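Local coordinates for peptide ABC transporter, peptide-binding protein (Thermus thermophilus, PDB 2D5W) that binds a pentapeptide in its cleft and probably delivers oligopeptides to a membrane ABC transporter for import into the cell, at residues T255-I263 and S274-L285; I452-W460 and P492-I503. One frame throughout, in Å; residues are numbered along the deposited sequence.

Interaction 1: T255-I263 and S274-L285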
loop_
_atom_site.group_PDB
_atom_site.type_symbol
_atom_site.label_atom_id
_atom_site.label_comp_id
_atom_site.label_asym_id
_atom_site.label_seq_id
_atom_site.Cartn_x
_atom_site.Cartn_y
_atom_site.Cartn_z
ATOM N N THR A 255 -8.256 -3.649 -17.422
ATOM C CA THR A 255 -9.183 -2.641 -16.928
ATOM C C THR A 255 -10.307 -2.280 -17.891
ATOM O O THR A 255 -11.384 -1.883 -17.449
ATOM C CB THR A 255 -8.449 -1.360 -16.472
ATOM O OG1 THR A 255 -7.646 -0.856 -17.542
ATOM C CG2 THR A 255 -7.567 -1.656 -15.262
ATOM N N ASN A 256 -10.084 -2.413 -19.198
ATOM C CA ASN A 256 -11.159 -2.126 -20.144
ATOM C C ASN A 256 -12.199 -3.241 -20.037
ATOM O O ASN A 256 -13.403 -2.981 -20.085
ATOM C CB ASN A 256 -10.633 -2.025 -21.581
ATOM C CG ASN A 256 -11.752 -1.859 -22.593
ATOM O OD1 ASN A 256 -12.162 -2.816 -23.247
ATOM N ND2 ASN A 256 -12.266 -0.643 -22.708
ATOM N N SER A 257 -11.744 -4.480 -19.893
ATOM C CA SER A 257 -12.673 -5.591 -19.748
ATOM C C SER A 257 -13.448 -5.426 -18.437
ATOM O O SER A 257 -14.632 -5.754 -18.364
ATOM C CB SER A 257 -11.920 -6.921 -19.765
ATOM O OG SER A 257 -11.301 -7.117 -21.027
ATOM N N LEU A 258 -12.790 -4.912 -17.400
ATOM C CA LEU A 258 -13.477 -4.698 -16.130
ATOM C C LEU A 258 -14.524 -3.604 -16.327
ATOM O O LEU A 258 -15.642 -3.711 -15.828
ATOM C CB LEU A 258 -12.489 -4.299 -15.030
ATOM C CG LEU A 258 -13.108 -3.974 -13.664
ATOM C CD1 LEU A 258 -13.925 -5.146 -13.140
ATOM C CD2 LEU A 258 -11.997 -3.624 -12.691
ATOM N N LEU A 259 -14.164 -2.554 -17.061
ATOM C CA LEU A 259 -15.095 -1.464 -17.337
ATOM C C LEU A 259 -16.354 -2.009 -18.019
ATOM O O LEU A 259 -17.479 -1.653 -17.653
ATOM C CB LEU A 259 -14.433 -0.414 -18.235
ATOM C CG LEU A 259 -15.330 0.738 -18.708
ATOM C CD1 LEU A 259 -15.863 1.505 -17.510
ATOM C CD2 LEU A 259 -14.544 1.659 -19.622
ATOM N N VAL A 260 -16.164 -2.878 -19.007
ATOM C CA VAL A 260 -17.296 -3.464 -19.717
ATOM C C VAL A 260 -18.179 -4.249 -18.745
ATOM O O VAL A 260 -19.404 -4.138 -18.780
ATOM C CB VAL A 260 -16.812 -4.393 -20.862
ATOM C CG1 VAL A 260 -17.988 -5.156 -21.460
ATOM C CG2 VAL A 260 -16.125 -3.565 -21.945
ATOM N N ALA A 261 -17.560 -5.034 -17.867
ATOM C CA ALA A 261 -18.325 -5.813 -16.898
ATOM C C ALA A 261 -19.102 -4.891 -15.952
ATOM O O ALA A 261 -20.265 -5.145 -15.630
ATOM C CB ALA A 261 -17.390 -6.725 -16.104
ATOM N N VAL A 262 -18.466 -3.811 -15.514
ATOM C CA VAL A 262 -19.124 -2.869 -14.614
ATOM C C VAL A 262 -20.322 -2.208 -15.302
ATOM O O VAL A 262 -21.390 -2.064 -14.703
ATOM C CB VAL A 262 -18.127 -1.794 -14.116
ATOM C CG1 VAL A 262 -18.866 -0.684 -13.376
ATOM C CG2 VAL A 262 -17.099 -2.438 -13.189
ATOM N N ILE A 263 -20.153 -1.820 -16.561
ATOM C CA ILE A 263 -21.251 -1.204 -17.301
ATOM C C ILE A 263 -22.408 -2.194 -17.444
ATOM O O ILE A 263 -23.578 -1.808 -17.379
ATOM C CB ILE A 263 -20.794 -0.764 -18.712
ATOM C CG1 ILE A 263 -19.752 0.353 -18.597
ATOM C CG2 ILE A 263 -21.994 -0.298 -19.534
ATOM C CD1 ILE A 263 -19.083 0.706 -19.907
ATOM N N SER A 274 -9.536 -0.914 -9.129
ATOM C CA SER A 274 -10.402 -1.338 -10.216
ATOM C C SER A 274 -10.199 -0.513 -11.479
ATOM O O SER A 274 -9.257 -0.754 -12.230
ATOM C CB SER A 274 -11.868 -1.279 -9.757
ATOM O OG SER A 274 -12.210 0.001 -9.252
ATOM N N LEU A 275 -11.080 0.456 -11.701
ATOM C CA LEU A 275 -11.029 1.319 -12.875
ATOM C C LEU A 275 -10.141 2.528 -12.647
ATOM O O LEU A 275 -9.965 2.978 -11.515
ATOM C CB LEU A 275 -12.437 1.804 -13.222
ATOM C CG LEU A 275 -13.516 0.735 -13.393
ATOM C CD1 LEU A 275 -14.867 1.404 -13.629
ATOM C CD2 LEU A 275 -13.153 -0.182 -14.551
ATOM N N THR A 276 -9.588 3.063 -13.727
ATOM C CA THR A 276 -8.748 4.239 -13.607
ATOM C C THR A 276 -9.607 5.491 -13.808
ATOM O O THR A 276 -10.743 5.408 -14.279
ATOM C CB THR A 276 -7.559 4.181 -14.593
ATOM O OG1 THR A 276 -8.032 3.961 -15.925
ATOM C CG2 THR A 276 -6.629 3.034 -14.211
ATOM N N PHE A 277 -9.069 6.641 -13.427
ATOM C CA PHE A 277 -9.783 7.915 -13.494
ATOM C C PHE A 277 -10.493 8.189 -14.818
ATOM O O PHE A 277 -11.672 8.558 -14.842
ATOM C CB PHE A 277 -8.802 9.046 -13.184
ATOM C CG PHE A 277 -9.455 10.369 -12.897
ATOM C CD1 PHE A 277 -9.846 10.702 -11.603
ATOM C CD2 PHE A 277 -9.658 11.292 -13.914
ATOM C CE1 PHE A 277 -10.426 11.940 -11.330
ATOM C CE2 PHE A 277 -10.236 12.533 -13.650
ATOM C CZ PHE A 277 -10.620 12.857 -12.355
ATOM N N ASP A 278 -9.767 8.019 -15.916
ATOM C CA ASP A 278 -10.309 8.244 -17.250
ATOM C C ASP A 278 -11.506 7.343 -17.538
ATOM O O ASP A 278 -12.469 7.757 -18.185
ATOM C CB ASP A 278 -9.219 8.013 -18.302
ATOM C CG ASP A 278 -8.553 6.651 -18.170
ATOM O OD1 ASP A 278 -8.554 5.888 -19.160
ATOM O OD2 ASP A 278 -8.025 6.345 -17.080
ATOM N N GLN A 279 -11.458 6.108 -17.057
ATOM C CA GLN A 279 -12.559 5.186 -17.298
ATOM C C GLN A 279 -13.810 5.604 -16.535
ATOM O O GLN A 279 -14.928 5.461 -17.032
ATOM C CB GLN A 279 -12.155 3.768 -16.900
ATOM C CG GLN A 279 -10.972 3.235 -17.684
ATOM C CD GLN A 279 -10.610 1.827 -17.278
ATOM O OE1 GLN A 279 -10.318 1.560 -16.111
ATOM N NE2 GLN A 279 -10.634 0.914 -18.237
ATOM N N GLY A 280 -13.612 6.138 -15.335
ATOM C CA GLY A 280 -14.732 6.569 -14.519
ATOM C C GLY A 280 -15.532 7.691 -15.148
ATOM O O GLY A 280 -16.706 7.876 -14.825
ATOM N N ARG A 281 -14.908 8.453 -16.041
ATOM C CA ARG A 281 -15.608 9.549 -16.697
ATOM C C ARG A 281 -15.809 9.306 -18.191
ATOM O O ARG A 281 -16.161 10.223 -18.933
ATOM C CB ARG A 281 -14.867 10.873 -16.456
ATOM C CG ARG A 281 -13.423 10.915 -16.926
ATOM C CD ARG A 281 -12.622 11.954 -16.130
ATOM N NE ARG A 281 -13.105 13.323 -16.309
ATOM C CZ ARG A 281 -12.767 14.114 -17.323
ATOM N NH1 ARG A 281 -13.261 15.345 -17.403
ATOM N NH2 ARG A 281 -11.922 13.684 -18.251
ATOM N N SER A 282 -15.600 8.066 -18.629
ATOM C CA SER A 282 -15.776 7.724 -20.037
ATOM C C SER A 282 -17.267 7.716 -20.367
ATOM O O SER A 282 -18.095 7.334 -19.539
ATOM C CB SER A 282 -15.162 6.350 -20.342
ATOM O OG SER A 282 -15.879 5.296 -19.724
ATOM N N PRO A 283 -17.632 8.131 -21.587
ATOM C CA PRO A 283 -19.044 8.156 -21.976
ATOM C C PRO A 283 -19.762 6.809 -21.940
ATOM O O PRO A 283 -20.946 6.749 -21.603
ATOM C CB PRO A 283 -19.007 8.767 -23.378
ATOM C CG PRO A 283 -17.662 8.361 -23.891
ATOM C CD PRO A 283 -16.773 8.584 -22.694
ATOM N N GLN A 284 -19.062 5.730 -22.282
ATOM C CA GLN A 284 -19.694 4.415 -22.275
ATOM C C GLN A 284 -20.174 4.018 -20.882
ATOM O O GLN A 284 -21.085 3.199 -20.746
ATOM C CB GLN A 284 -18.753 3.339 -22.837
ATOM C CG GLN A 284 -17.394 3.248 -22.177
ATOM C CD GLN A 284 -16.338 4.058 -22.903
ATOM O OE1 GLN A 284 -16.530 5.241 -23.188
ATOM N NE2 GLN A 284 -15.210 3.424 -23.200
ATOM N N LEU A 285 -19.562 4.595 -19.849
ATOM C CA LEU A 285 -19.963 4.309 -18.474
ATOM C C LEU A 285 -20.967 5.353 -17.996
ATOM O O LEU A 285 -22.042 5.015 -17.502
ATOM C CB LEU A 285 -18.749 4.318 -17.537
ATOM C CG LEU A 285 -19.072 4.167 -16.045
ATOM C CD1 LEU A 285 -19.598 2.769 -15.757
ATOM C CD2 LEU A 285 -17.821 4.439 -15.226
HETATM O O HOH W 1 -7.171 1.867 -17.572
HETATM O O HOH W 2 -11.252 1.595 -21.066
#
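Thr255 OG1 is gripped by several groups: it accepts from Val416 N and hydrogen-bonds, at 2.8 Å, to a water that donates to Thr276 OG1 across the contact. With chi1 at 56°, OG1 sits between its own backbone N and carbonyl carbon, while CG2 turns to the Ser274 carbonyl. Gln279 reaches this first turn of helix 255-264 from the other segment, its extended chain crossing Thr255 at about a right angle. Its amide is fixed within its own loop, where Thr276 N donates to Gln279 OE1 at 2.9 Å, nearly straight (166°), in the carbonyl plane and on a lone pair. Gln279 NE2 is thereby directed toward the helix, lying 3.0 Å from Thr255 O, and a second water joins it to Asn256 ND2. Beyond this polar end, along the helix, the contact is aliphatic. Leu275 CD2 comes in against the helix backbone, 3.6 Å from Leu259 N, and also meets Leu258 CG. Leu259 splits its branches: Leu259 CD1 packs on Leu285 CB at 4.0 Å, whereas CD2 touches Ser282 OG and the Gln284 amide. Ser282 OG is meanwhile bonded to Gln279 O, which also accepts from Ser282 N. A turn further on, Ile263 CD1 abuts the Gln284 carbonyl oxygen, and Ile263 CG1 lies 3.7 Å from Leu285 CD1. Helix 255-264 forms the beta-alpha-beta crossover from strand 246-251 to strand 269-270, with parallel strand 7-12 between them; Val262, Leu275 and Leu285 continue the packing onto Val555 of strand 544-557, and Thr276 rests on Val417 of helix 416-431.

Interaction 2: I452-W460 and P492-I503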
loop_
_atom_site.group_PDB
_atom_site.type_symbol
_atom_site.label_atom_id
_atom_site.label_comp_id
_atom_site.label_asym_id
_atom_site.label_seq_id
_atom_site.Cartn_x
_atom_site.Cartn_y
_atom_site.Cartn_z
ATOM N N ILE A 452 9.272 -6.957 -6.417
ATOM C CA ILE A 452 9.389 -5.569 -5.983
ATOM C C ILE A 452 10.483 -5.289 -4.954
ATOM O O ILE A 452 11.157 -4.259 -5.038
ATOM C CB ILE A 452 8.014 -5.033 -5.470
ATOM C CG1 ILE A 452 8.116 -3.543 -5.135
ATOM C CG2 ILE A 452 7.548 -5.823 -4.263
ATOM C CD1 ILE A 452 6.763 -2.864 -4.973
ATOM N N GLN A 453 10.681 -6.201 -4.008
ATOM C CA GLN A 453 11.686 -6.014 -2.966
ATOM C C GLN A 453 13.027 -6.689 -3.254
ATOM O O GLN A 453 13.788 -6.988 -2.334
ATOM C CB GLN A 453 11.105 -6.478 -1.618
ATOM C CG GLN A 453 10.059 -5.484 -1.089
ATOM C CD GLN A 453 8.997 -6.080 -0.172
ATOM O OE1 GLN A 453 8.076 -5.374 0.246
ATOM N NE2 GLN A 453 9.113 -7.361 0.142
ATOM N N ARG A 454 13.331 -6.901 -4.535
ATOM C CA ARG A 454 14.587 -7.540 -4.918
ATOM C C ARG A 454 15.382 -6.801 -5.999
ATOM O O ARG A 454 16.114 -7.421 -6.775
ATOM C CB ARG A 454 14.324 -8.987 -5.352
ATOM C CG ARG A 454 13.758 -9.875 -4.239
ATOM C CD ARG A 454 14.767 -10.126 -3.120
ATOM N NE ARG A 454 14.255 -11.069 -2.124
ATOM C CZ ARG A 454 13.391 -10.763 -1.160
ATOM N NH1 ARG A 454 12.983 -11.698 -0.314
ATOM N NH2 ARG A 454 12.949 -9.520 -1.020
ATOM N N ALA A 455 15.248 -5.479 -6.051
ATOM C CA ALA A 455 16.006 -4.698 -7.023
ATOM C C ALA A 455 17.503 -4.827 -6.720
ATOM O O ALA A 455 18.336 -4.741 -7.625
ATOM C CB ALA A 455 15.582 -3.231 -6.972
ATOM N N SER A 456 17.843 -5.034 -5.448
ATOM C CA SER A 456 19.245 -5.171 -5.055
ATOM C C SER A 456 19.849 -6.443 -5.642
ATOM O O SER A 456 21.072 -6.593 -5.690
ATOM C CB SER A 456 19.380 -5.182 -3.529
ATOM O OG SER A 456 18.793 -6.340 -2.964
ATOM N N GLU A 457 18.985 -7.356 -6.076
ATOM C CA GLU A 457 19.408 -8.611 -6.694
ATOM C C GLU A 457 19.202 -8.492 -8.203
ATOM O O GLU A 457 19.279 -9.477 -8.936
ATOM C CB GLU A 457 18.588 -9.785 -6.147
ATOM C CG GLU A 457 18.845 -10.099 -4.679
ATOM C CD GLU A 457 20.249 -10.616 -4.429
ATOM O OE1 GLU A 457 20.640 -11.608 -5.078
ATOM O OE2 GLU A 457 20.957 -10.036 -3.579
ATOM N N CYS A 458 18.923 -7.267 -8.642
ATOM C CA CYS A 458 18.712 -6.926 -10.045
ATOM C C CYS A 458 17.513 -7.620 -10.709
ATOM O O CYS A 458 17.534 -7.895 -11.910
ATOM C CB CYS A 458 20.002 -7.185 -10.846
ATOM S SG CYS A 458 21.544 -6.800 -9.940
ATOM N N LYS A 459 16.461 -7.881 -9.933
ATOM C CA LYS A 459 15.255 -8.519 -10.466
ATOM C C LYS A 459 14.587 -7.602 -11.489
ATOM O O LYS A 459 14.071 -8.071 -12.502
ATOM C CB LYS A 459 14.290 -8.877 -9.334
ATOM C CG LYS A 459 14.660 -10.158 -8.598
ATOM C CD LYS A 459 14.539 -11.382 -9.503
ATOM C CE LYS A 459 13.109 -11.586 -9.989
ATOM N NZ LYS A 459 12.959 -12.811 -10.829
ATOM N N TRP A 460 14.548 -6.305 -11.193
ATOM C CA TRP A 460 14.051 -5.315 -12.144
ATOM C C TRP A 460 15.236 -4.354 -12.191
ATOM O O TRP A 460 15.837 -4.052 -11.157
ATOM C CB TRP A 460 12.728 -4.650 -11.719
ATOM C CG TRP A 460 12.622 -4.112 -10.337
ATOM C CD1 TRP A 460 12.290 -4.802 -9.205
ATOM C CD2 TRP A 460 12.763 -2.744 -9.948
ATOM N NE1 TRP A 460 12.210 -3.943 -8.137
ATOM C CE2 TRP A 460 12.496 -2.673 -8.564
ATOM C CE3 TRP A 460 13.088 -1.566 -10.636
ATOM C CZ2 TRP A 460 12.545 -1.468 -7.855
ATOM C CZ3 TRP A 460 13.137 -0.371 -9.930
ATOM C CH2 TRP A 460 12.868 -0.332 -8.554
ATOM N N PRO A 492 15.646 -2.788 1.309
ATOM C CA PRO A 492 15.697 -4.252 1.357
ATOM C C PRO A 492 16.820 -4.900 0.561
ATOM O O PRO A 492 16.882 -4.775 -0.658
ATOM C CB PRO A 492 14.311 -4.663 0.859
ATOM C CG PRO A 492 13.971 -3.575 -0.114
ATOM C CD PRO A 492 14.454 -2.318 0.578
ATOM N N THR A 493 17.709 -5.584 1.273
ATOM C CA THR A 493 18.827 -6.293 0.662
ATOM C C THR A 493 19.108 -7.513 1.523
ATOM O O THR A 493 18.580 -7.648 2.626
ATOM C CB THR A 493 20.124 -5.450 0.629
ATOM O OG1 THR A 493 20.636 -5.316 1.960
ATOM C CG2 THR A 493 19.865 -4.072 0.041
ATOM N N LYS A 494 19.953 -8.401 1.021
ATOM C CA LYS A 494 20.314 -9.590 1.770
ATOM C C LYS A 494 20.933 -9.174 3.104
ATOM O O LYS A 494 20.724 -9.827 4.126
ATOM C CB LYS A 494 21.312 -10.421 0.959
ATOM C CG LYS A 494 21.821 -11.668 1.657
ATOM C CD LYS A 494 22.784 -12.437 0.762
ATOM C CE LYS A 494 23.977 -11.582 0.359
ATOM N NZ LYS A 494 24.903 -12.312 -0.554
ATOM N N GLU A 495 21.675 -8.068 3.089
ATOM C CA GLU A 495 22.350 -7.575 4.286
ATOM C C GLU A 495 21.444 -7.143 5.435
ATOM O O GLU A 495 21.863 -7.184 6.592
ATOM C CB GLU A 495 23.295 -6.423 3.928
ATOM C CG GLU A 495 24.522 -6.823 3.110
ATOM C CD GLU A 495 24.172 -7.340 1.730
ATOM O OE1 GLU A 495 23.398 -6.664 1.021
ATOM O OE2 GLU A 495 24.677 -8.420 1.350
ATOM N N ASN A 496 20.219 -6.712 5.142
ATOM C CA ASN A 496 19.317 -6.322 6.224
ATOM C C ASN A 496 18.105 -7.257 6.278
ATOM O O ASN A 496 17.046 -6.902 6.801
ATOM C CB ASN A 496 18.880 -4.855 6.076
ATOM C CG ASN A 496 17.721 -4.676 5.124
ATOM O OD1 ASN A 496 17.540 -5.456 4.191
ATOM N ND2 ASN A 496 16.938 -3.626 5.344
ATOM N N ASN A 497 18.283 -8.460 5.743
ATOM C CA ASN A 497 17.236 -9.473 5.734
ATOM C C ASN A 497 15.991 -9.061 4.960
ATOM O O ASN A 497 14.869 -9.420 5.315
ATOM C CB ASN A 497 16.888 -9.863 7.173
ATOM C CG ASN A 497 18.109 -10.320 7.949
ATOM O OD1 ASN A 497 18.604 -9.610 8.823
ATOM N ND2 ASN A 497 18.612 -11.501 7.613
ATOM N N TYR A 498 16.213 -8.301 3.893
ATOM C CA TYR A 498 15.154 -7.849 2.997
ATOM C C TYR A 498 14.042 -7.054 3.668
ATOM O O TYR A 498 12.860 -7.237 3.359
ATOM C CB TYR A 498 14.565 -9.053 2.254
ATOM C CG TYR A 498 15.614 -9.912 1.587
ATOM C CD1 TYR A 498 16.107 -11.057 2.212
ATOM C CD2 TYR A 498 16.126 -9.571 0.337
ATOM C CE1 TYR A 498 17.085 -11.844 1.605
ATOM C CE2 TYR A 498 17.106 -10.352 -0.278
ATOM C CZ TYR A 498 17.577 -11.483 0.362
ATOM O OH TYR A 498 18.542 -12.256 -0.246
ATOM N N GLN A 499 14.426 -6.152 4.565
ATOM C CA GLN A 499 13.463 -5.321 5.278
ATOM C C GLN A 499 13.342 -3.927 4.664
ATOM O O GLN A 499 14.296 -3.409 4.077
ATOM C CB GLN A 499 13.880 -5.184 6.746
ATOM C CG GLN A 499 14.020 -6.511 7.476
ATOM C CD GLN A 499 14.584 -6.372 8.883
ATOM O OE1 GLN A 499 15.296 -5.414 9.195
ATOM N NE2 GLN A 499 14.288 -7.347 9.734
ATOM N N GLY A 500 12.166 -3.324 4.796
ATOM C CA GLY A 500 11.976 -1.979 4.280
ATOM C C GLY A 500 11.316 -1.845 2.922
ATOM O O GLY A 500 11.135 -2.826 2.199
ATOM N N GLN A 501 10.982 -0.604 2.577
ATOM C CA GLN A 501 10.315 -0.297 1.319
ATOM C C GLN A 501 11.029 0.704 0.412
ATOM O O GLN A 501 10.432 1.194 -0.545
ATOM C CB GLN A 501 8.889 0.196 1.595
ATOM C CG GLN A 501 7.984 -0.846 2.231
ATOM C CD GLN A 501 6.589 -0.311 2.482
ATOM O OE1 GLN A 501 6.384 0.528 3.357
ATOM N NE2 GLN A 501 5.627 -0.783 1.702
ATOM N N ASN A 502 12.281 1.033 0.720
ATOM C CA ASN A 502 13.063 1.934 -0.137
ATOM C C ASN A 502 13.591 0.968 -1.201
ATOM O O ASN A 502 14.771 0.608 -1.221
ATOM C CB ASN A 502 14.217 2.554 0.656
ATOM C CG ASN A 502 15.015 3.568 -0.153
ATOM O OD1 ASN A 502 14.994 3.569 -1.387
ATOM N ND2 ASN A 502 15.745 4.428 0.548
ATOM N N ILE A 503 12.682 0.555 -2.081
ATOM C CA ILE A 503 12.969 -0.436 -3.106
ATOM C C ILE A 503 13.970 -0.056 -4.185
ATOM O O ILE A 503 14.547 -0.937 -4.821
ATOM C CB ILE A 503 11.645 -0.923 -3.761
ATOM C CG1 ILE A 503 10.902 0.249 -4.412
ATOM C CG2 ILE A 503 10.751 -1.569 -2.694
ATOM C CD1 ILE A 503 11.540 0.792 -5.660
HETATM O O HOH W 3 13.771 -3.621 -4.330
HETATM O O HOH W 4 16.100 -4.748 -3.236
HETATM O O HOH W 5 6.758 -2.787 -0.460
HETATM O O HOH W 6 11.323 -8.622 1.331
HETATM O O HOH W 7 20.582 -8.154 -1.829
#
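Arg454 and Tyr498 form an off-centre cation-pi stack between two loops that flank strand 463-469 of this type II periplasmic binding-protein fold. The Arg454 side chain starts out away from the partner loop, but the bend at chi2 (-68°) folds it back, and the guanidinium spreads over the ring with the planes 22° apart. Arg454 CZ lies 3.9 Å from the Tyr498 ring centroid, above the CG-CD2 side of the ring. The rotation of the guanidinium is fixed at its edge, where Arg454 NH2 donates to Gln453 O at 3.0 Å, close to the guanidinium plane but well above that of the carbonyl; NH2 also donates to a water that in turn bonds to Tyr498 O. The opposite ring face is covered by Thr493 O and Lys494 CA, so the tyrosine is sandwiched. Asn496 OD1 accepts from Gln499 N, three residues on, in an Asx motif, and from Thr493 N on the opposite face of its plane. Ile503 holds the other end. With chi1 at 60°, CG1 lies between the backbone N and carbonyl carbon, and Ile503 CD1 meets the indole edge, 3.3 Å from Trp460 CZ2. That indole is oriented by the bond from Trp460 NE1 to Ile452 O (3.3 Å) and carries Ala455 CB on one face, while Ile503 CG2 packs against Ile452 CG1. At the cleft side, a water donates to Gln453 OE1 at 3.0 Å and accepts from Gln501 NE2 at 3.2 Å, the same NE2 that hydrogen-bonds to the backbone of the bound peptide.

Interactions 1 and 2 lie in series along the chain, their centres 35 Å apart and their nearest atoms about 17 Å apart. Both are largely buried, although interaction 1 reaches the surface at Asn256 and Gln284. They meet strand 293-308 at different places: Leu285 rests on Ile295, while Trp460 and Ile503 rest on Asp307. Interaction 1 packs a helix against a nearby connection mostly through leucine and isoleucine branches. Interaction 2 joins loops that are further apart in sequence, adds a cation-pi stack and has more bridging waters. It borders the peptide site, whereas interaction 1 is structural packing, and Cys458 ties one of its loops to Cys314 by a disulfide.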